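Local coordinates for Glyco_hydro_cc domain-containing protein (Trichoderma gamsii, PDB 6UBD) that probably binds beta-1,3-glucan oligosaccharides, as a member of glycoside hydrolase family 128, subgroup VII, at residues Gly36-Thr41 with Ala239-Asp244; Phe175-Thr180 with Cys204-Asn209. All coordinates share one frame; numbering follows the deposited sequence.

Contact 1: Gly36-Thr41 with Ala239-Asp244; sequences GSAGDT and AYAYTD
Ala38 and Thr243 pair as parallel strand neighbours, and the backbone bonds around them define the register. Ala38 N donates to Tyr242 O at 3.0 Å (162° at the hydrogen); Asp244 N returns a bond to Ala38 O at 3.2 Å. Further back, the bond from Gly36 N to Tyr240 O is weak, its angle only 127°. CA-H...O contacts from Ala241 and Thr243 to the carbonyls of Gly36 and Ala38 supplement this pairing.

Apolar contact is small-residue packing: Ala38 CB lies 4.0 Å from Ala241 CB, on the same face of the sheet as Thr243.

Past the strand ends, a carboxylate takes over. The CG of Asp244 sits between its backbone N and carbonyl carbon (chi1 66°), which turns the group toward the loop at 39-41. There OD2 of Asp244 accepts from Thr41 N at 3.0 Å and from Thr41 OG1 at 2.7 Å, the hydroxyl approaching on the anti side. Both bonds fall on OD2, so that oxygen is held while the loop's backbone N and hydroxyl are gathered on it, and a water links it to Asp40 N.

The first strand, 35-38, pairs in parallel with the last, 237-243: the closing seam of a (beta/alpha)8 barrel, as expected for a GH128 catalytic core. Strand 35-38 also pairs with 52-54, and 237-243 with 197-206. Helix 263-273 covers the Tyr240 and Tyr242 side, where Tyr268 hydrogen-bonds Gly36 O.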
loop_
_atom_site.group_PDB
_atom_site.type_symbol
_atom_site.label_atom_id
_atom_site.label_comp_id
_atom_site.label_asym_id
_atom_site.label_seq_id
_atom_site.Cartn_x
_atom_site.Cartn_y
_atom_site.Cartn_z
ATOM N N GLY A 36 7.280 -6.004 1.210
ATOM C CA GLY A 36 7.143 -5.022 2.291
ATOM C C GLY A 36 6.011 -5.332 3.262
ATOM O O GLY A 36 5.393 -6.428 3.165
ATOM N N SER A 37 5.745 -4.461 4.228
ATOM C CA SER A 37 4.681 -4.560 5.237
ATOM C C SER A 37 3.836 -3.279 5.205
ATOM O O SER A 37 4.412 -2.171 5.087
ATOM C CB SER A 37 5.333 -4.762 6.589
ATOM O OG SER A 37 4.389 -4.919 7.608
ATOM N N ALA A 38 2.539 -3.417 5.331
ATOM C CA ALA A 38 1.536 -2.372 5.556
ATOM C C ALA A 38 1.086 -2.408 6.991
ATOM O O ALA A 38 0.334 -3.357 7.360
ATOM C CB ALA A 38 0.405 -2.429 4.600
ATOM N N GLY A 39 1.652 -1.566 7.866
ATOM C CA GLY A 39 1.568 -1.681 9.339
ATOM C C GLY A 39 2.848 -2.319 9.928
ATOM O O GLY A 39 3.778 -2.624 9.155
ATOM N N ASP A 40 2.895 -2.414 11.253
ATOM C CA ASP A 40 4.132 -2.827 11.929
ATOM C C ASP A 40 3.921 -3.953 12.956
ATOM O O ASP A 40 4.873 -4.286 13.635
ATOM C CB ASP A 40 4.903 -1.621 12.492
ATOM C CG ASP A 40 4.032 -0.773 13.419
ATOM O OD1 ASP A 40 3.182 -1.368 14.150
ATOM O OD2 ASP A 40 4.171 0.500 13.353
ATOM N N THR A 41 2.729 -4.520 13.079
ATOM C CA THR A 41 2.568 -5.550 14.155
ATOM C C THR A 41 3.493 -6.784 13.981
ATOM O O THR A 41 3.957 -7.280 15.017
ATOM C CB THR A 41 1.119 -6.017 14.277
ATOM O OG1 THR A 41 0.655 -6.661 13.074
ATOM C CG2 THR A 41 0.203 -4.889 14.689
ATOM N N ALA A 239 6.486 -3.731 -6.080
ATOM C CA ALA A 239 6.457 -3.774 -4.598
ATOM C C ALA A 239 5.105 -4.290 -4.174
ATOM O O ALA A 239 4.090 -4.065 -4.870
ATOM C CB ALA A 239 6.720 -2.389 -4.017
ATOM N N TYR A 240 5.065 -4.976 -3.017
ATOM C CA TYR A 240 3.799 -5.448 -2.427
ATOM C C TYR A 240 3.885 -5.396 -0.899
ATOM O O TYR A 240 4.999 -5.520 -0.350
ATOM C CB TYR A 240 3.399 -6.838 -2.939
ATOM C CG TYR A 240 4.424 -7.927 -2.755
ATOM C CD1 TYR A 240 4.569 -8.592 -1.512
ATOM C CD2 TYR A 240 5.261 -8.292 -3.797
ATOM C CE1 TYR A 240 5.544 -9.593 -1.330
ATOM C CE2 TYR A 240 6.217 -9.318 -3.632
ATOM C CZ TYR A 240 6.358 -9.952 -2.386
ATOM O OH TYR A 240 7.332 -10.955 -2.184
ATOM N N ALA A 241 2.769 -5.345 -0.216
ATOM C CA ALA A 241 2.746 -5.190 1.247
ATOM C C ALA A 241 1.495 -5.840 1.873
ATOM O O ALA A 241 0.353 -5.476 1.599
ATOM C CB ALA A 241 2.821 -3.733 1.639
ATOM N N TYR A 242 1.734 -6.839 2.758
ATOM C CA TYR A 242 0.690 -7.520 3.584
ATOM C C TYR A 242 0.134 -6.520 4.625
ATOM O O TYR A 242 0.964 -5.997 5.360
ATOM C CB TYR A 242 1.369 -8.744 4.244
ATOM C CG TYR A 242 0.502 -9.726 5.007
ATOM C CD1 TYR A 242 -0.272 -9.320 6.082
ATOM C CD2 TYR A 242 0.484 -11.078 4.657
ATOM C CE1 TYR A 242 -1.056 -10.232 6.784
ATOM C CE2 TYR A 242 -0.244 -12.011 5.377
ATOM C CZ TYR A 242 -1.001 -11.601 6.454
ATOM O OH TYR A 242 -1.753 -12.581 7.115
ATOM N N THR A 243 -1.181 -6.312 4.678
ATOM C CA THR A 243 -1.787 -5.367 5.642
ATOM C C THR A 243 -2.162 -6.044 6.960
ATOM O O THR A 243 -2.702 -7.181 6.962
ATOM C CB THR A 243 -2.963 -4.635 4.998
ATOM O OG1 THR A 243 -3.348 -3.640 5.981
ATOM C CG2 THR A 243 -4.156 -5.478 4.634
ATOM N N ASP A 244 -2.037 -5.342 8.060
ATOM C CA ASP A 244 -2.551 -5.752 9.368
ATOM C C ASP A 244 -3.722 -4.855 9.817
ATOM O O ASP A 244 -4.054 -4.829 11.013
ATOM C CB ASP A 244 -1.445 -5.815 10.393
ATOM C CG ASP A 244 -0.795 -4.490 10.751
ATOM O OD1 ASP A 244 -1.273 -3.434 10.323
ATOM O OD2 ASP A 244 0.218 -4.551 11.465
HETATM O O HOH W 1 0.258 -1.695 12.459
#

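Contact 2: Phe175-Thr180 with Cys204-Asn209; sequences FKSDMT and CVFDQN
Lys176 and Val205 hold the dense half of this contact, where two parallel strands, joined by a beta-alpha-beta crossover through helix 179-193, end. Val205 N donates to Lys176 O at 3.2 Å, with 161° at the hydrogen. Cys204 CA adds a CA-H...O contact to the same oxygen. Beside them, Phe175 CB meets Val205 CG2 at 4.0 Å, the two side chains lying alongside each other and pointing the same way. Cys204, disulfide-bonded to Cys214, ties strand 197-206 to the chain just after the antiparallel strand 212-213.

Toward the looser side, the chains diverge and side chains do the bridging. Ser177 CB sits over one face of the Phe206 ring, 4.0 Å from its centroid and 26° off the normal, a CH-pi contact offset toward the rim. A water 2.8 Å from Asp207 OD1 and 3.0 Å from Ser177 OG bridges the two. Lys176 bends at chi2 (-70°) and is otherwise extended beyond, carrying NZ to 2.9 Å from Asp207 OD2, on the syn side of the carboxylate.

Asp207 thus divides its oxygens, OD2 for the lysine ammonium and OD1 for the water. As second residue of the Phe206-Asn209 type I turn it is fixed by a salt bridge and a water, while Phe206 is packed by the CH-pi contact; the nearby ammonium would probably stabilise the ionised carboxylate.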
loop_
_atom_site.group_PDB
_atom_site.type_symbol
_atom_site.label_atom_id
_atom_site.label_comp_id
_atom_site.label_asym_id
_atom_site.label_seq_id
_atom_site.Cartn_x
_atom_site.Cartn_y
_atom_site.Cartn_z
ATOM N N PHE A 175 -8.031 -6.855 -2.618
ATOM C CA PHE A 175 -8.891 -7.572 -1.642
ATOM C C PHE A 175 -9.744 -8.487 -2.500
ATOM O O PHE A 175 -10.781 -8.104 -3.022
ATOM C CB PHE A 175 -9.702 -6.613 -0.786
ATOM C CG PHE A 175 -8.867 -5.650 0.011
ATOM C CD1 PHE A 175 -7.970 -6.106 0.961
ATOM C CD2 PHE A 175 -9.042 -4.286 -0.139
ATOM C CE1 PHE A 175 -7.241 -5.223 1.711
ATOM C CE2 PHE A 175 -8.266 -3.388 0.590
ATOM C CZ PHE A 175 -7.329 -3.861 1.507
ATOM N N LYS A 176 -9.298 -9.762 -2.649
ATOM C CA LYS A 176 -9.894 -10.767 -3.574
ATOM C C LYS A 176 -9.721 -12.165 -2.955
ATOM O O LYS A 176 -8.882 -12.334 -2.048
ATOM C CB LYS A 176 -9.221 -10.753 -4.960
ATOM C CG LYS A 176 -9.350 -9.442 -5.746
ATOM C CD LYS A 176 -10.806 -9.202 -6.238
ATOM C CE LYS A 176 -10.999 -7.896 -6.983
ATOM N NZ LYS A 176 -12.407 -7.738 -7.395
ATOM N N SER A 177 -10.503 -13.127 -3.421
ATOM C CA SER A 177 -10.557 -14.477 -2.798
ATOM C C SER A 177 -9.792 -15.473 -3.640
ATOM O O SER A 177 -9.698 -16.629 -3.168
ATOM C CB SER A 177 -11.945 -14.917 -2.513
ATOM O OG SER A 177 -12.676 -14.996 -3.709
ATOM N N ASP A 178 -9.286 -15.155 -4.828
ATOM C CA ASP A 178 -8.618 -16.116 -5.728
ATOM C C ASP A 178 -7.629 -15.356 -6.614
ATOM O O ASP A 178 -7.612 -14.102 -6.682
ATOM C CB ASP A 178 -9.619 -16.963 -6.513
ATOM C CG ASP A 178 -10.522 -16.210 -7.478
ATOM O OD1 ASP A 178 -10.265 -15.041 -7.803
ATOM O OD2 ASP A 178 -11.477 -16.873 -7.910
ATOM N N MET A 179 -6.790 -16.087 -7.349
ATOM C CA MET A 179 -5.740 -15.449 -8.182
ATOM C C MET A 179 -6.346 -14.901 -9.471
ATOM O O MET A 179 -5.754 -13.956 -10.025
ATOM C CB MET A 179 -4.642 -16.459 -8.541
ATOM C CG MET A 179 -3.735 -16.852 -7.397
ATOM S SD MET A 179 -3.005 -15.531 -6.381
ATOM C CE MET A 179 -4.075 -15.570 -4.930
ATOM N N THR A 180 -7.505 -15.360 -9.905
ATOM C CA THR A 180 -8.190 -14.727 -11.067
ATOM C C THR A 180 -8.495 -13.254 -10.723
ATOM O O THR A 180 -8.237 -12.324 -11.573
ATOM C CB THR A 180 -9.478 -15.473 -11.467
ATOM O OG1 THR A 180 -9.166 -16.819 -11.852
ATOM C CG2 THR A 180 -10.289 -14.792 -12.562
ATOM N N CYS A 204 -6.872 -11.536 1.737
ATOM C CA CYS A 204 -7.853 -12.513 1.181
ATOM C C CYS A 204 -9.251 -12.139 1.705
ATOM O O CYS A 204 -9.516 -12.218 2.923
ATOM C CB CYS A 204 -7.472 -13.923 1.617
ATOM S SG CYS A 204 -8.435 -15.279 0.880
ATOM N N VAL A 205 -10.109 -11.698 0.793
ATOM C CA VAL A 205 -11.488 -11.211 1.090
ATOM C C VAL A 205 -12.399 -11.650 -0.052
ATOM O O VAL A 205 -12.058 -11.559 -1.232
ATOM C CB VAL A 205 -11.548 -9.684 1.251
ATOM C CG1 VAL A 205 -12.965 -9.236 1.630
ATOM C CG2 VAL A 205 -10.514 -9.144 2.210
ATOM N N PHE A 206 -13.567 -12.152 0.349
ATOM C CA PHE A 206 -14.745 -12.356 -0.553
ATOM C C PHE A 206 -15.375 -10.976 -0.771
ATOM O O PHE A 206 -16.370 -10.590 -0.093
ATOM C CB PHE A 206 -15.684 -13.413 0.048
ATOM C CG PHE A 206 -15.139 -14.800 0.106
ATOM C CD1 PHE A 206 -15.121 -15.654 -0.997
ATOM C CD2 PHE A 206 -14.530 -15.257 1.279
ATOM C CE1 PHE A 206 -14.611 -16.946 -0.877
ATOM C CE2 PHE A 206 -14.011 -16.518 1.386
ATOM C CZ PHE A 206 -14.018 -17.348 0.294
ATOM N N ASP A 207 -14.749 -10.173 -1.615
ATOM C CA ASP A 207 -15.064 -8.745 -1.706
ATOM C C ASP A 207 -16.487 -8.516 -2.205
ATOM O O ASP A 207 -17.137 -7.572 -1.710
ATOM C CB ASP A 207 -14.087 -8.016 -2.600
ATOM C CG ASP A 207 -13.938 -8.455 -4.043
ATOM O OD1 ASP A 207 -13.823 -9.664 -4.278
ATOM O OD2 ASP A 207 -13.838 -7.538 -4.914
ATOM N N GLN A 208 -16.988 -9.351 -3.132
ATOM C CA GLN A 208 -18.346 -9.202 -3.707
ATOM C C GLN A 208 -19.450 -9.624 -2.727
ATOM O O GLN A 208 -20.600 -9.280 -3.027
ATOM C CB GLN A 208 -18.436 -10.021 -4.999
ATOM C CG GLN A 208 -17.162 -9.936 -5.806
ATOM C CD GLN A 208 -17.310 -9.579 -7.260
ATOM O OE1 GLN A 208 -17.844 -10.365 -8.051
ATOM N NE2 GLN A 208 -16.751 -8.423 -7.634
ATOM N N ASN A 209 -19.132 -10.345 -1.642
ATOM C CA ASN A 209 -20.134 -10.833 -0.647
ATOM C C ASN A 209 -20.081 -10.012 0.658
ATOM O O ASN A 209 -19.642 -10.548 1.732
ATOM C CB ASN A 209 -19.978 -12.325 -0.402
ATOM C CG ASN A 209 -20.303 -13.137 -1.640
ATOM O OD1 ASN A 209 -20.984 -12.648 -2.561
ATOM N ND2 ASN A 209 -19.820 -14.339 -1.696
HETATM O O HOH W 2 -13.029 -12.251 -4.852
#

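Overall arrangement
The two contacts lie in the sheet of the catalytic core, probably the (beta/alpha)8 barrel of this family, whose core strands pair in parallel; their centres are about 18 Å apart. Contact 1 joins strand 35-38, near the start of the modelled chain, to strand 237-243, nearly 200 residues later; contact 2 falls within that interval and joins strands 170-176 and 197-206. Because strands 197-206 and 237-243 are adjacent, one continuous run of strands connects the contacts, and they touch where Thr243 CG2 packs 4.3 Å from Phe175 CE1. Contact 1 is largely buried, about 7 Å from the chain centre, against about 17 Å for the partly buried contact 2: long-range closure and local crossover meet in a single sheet.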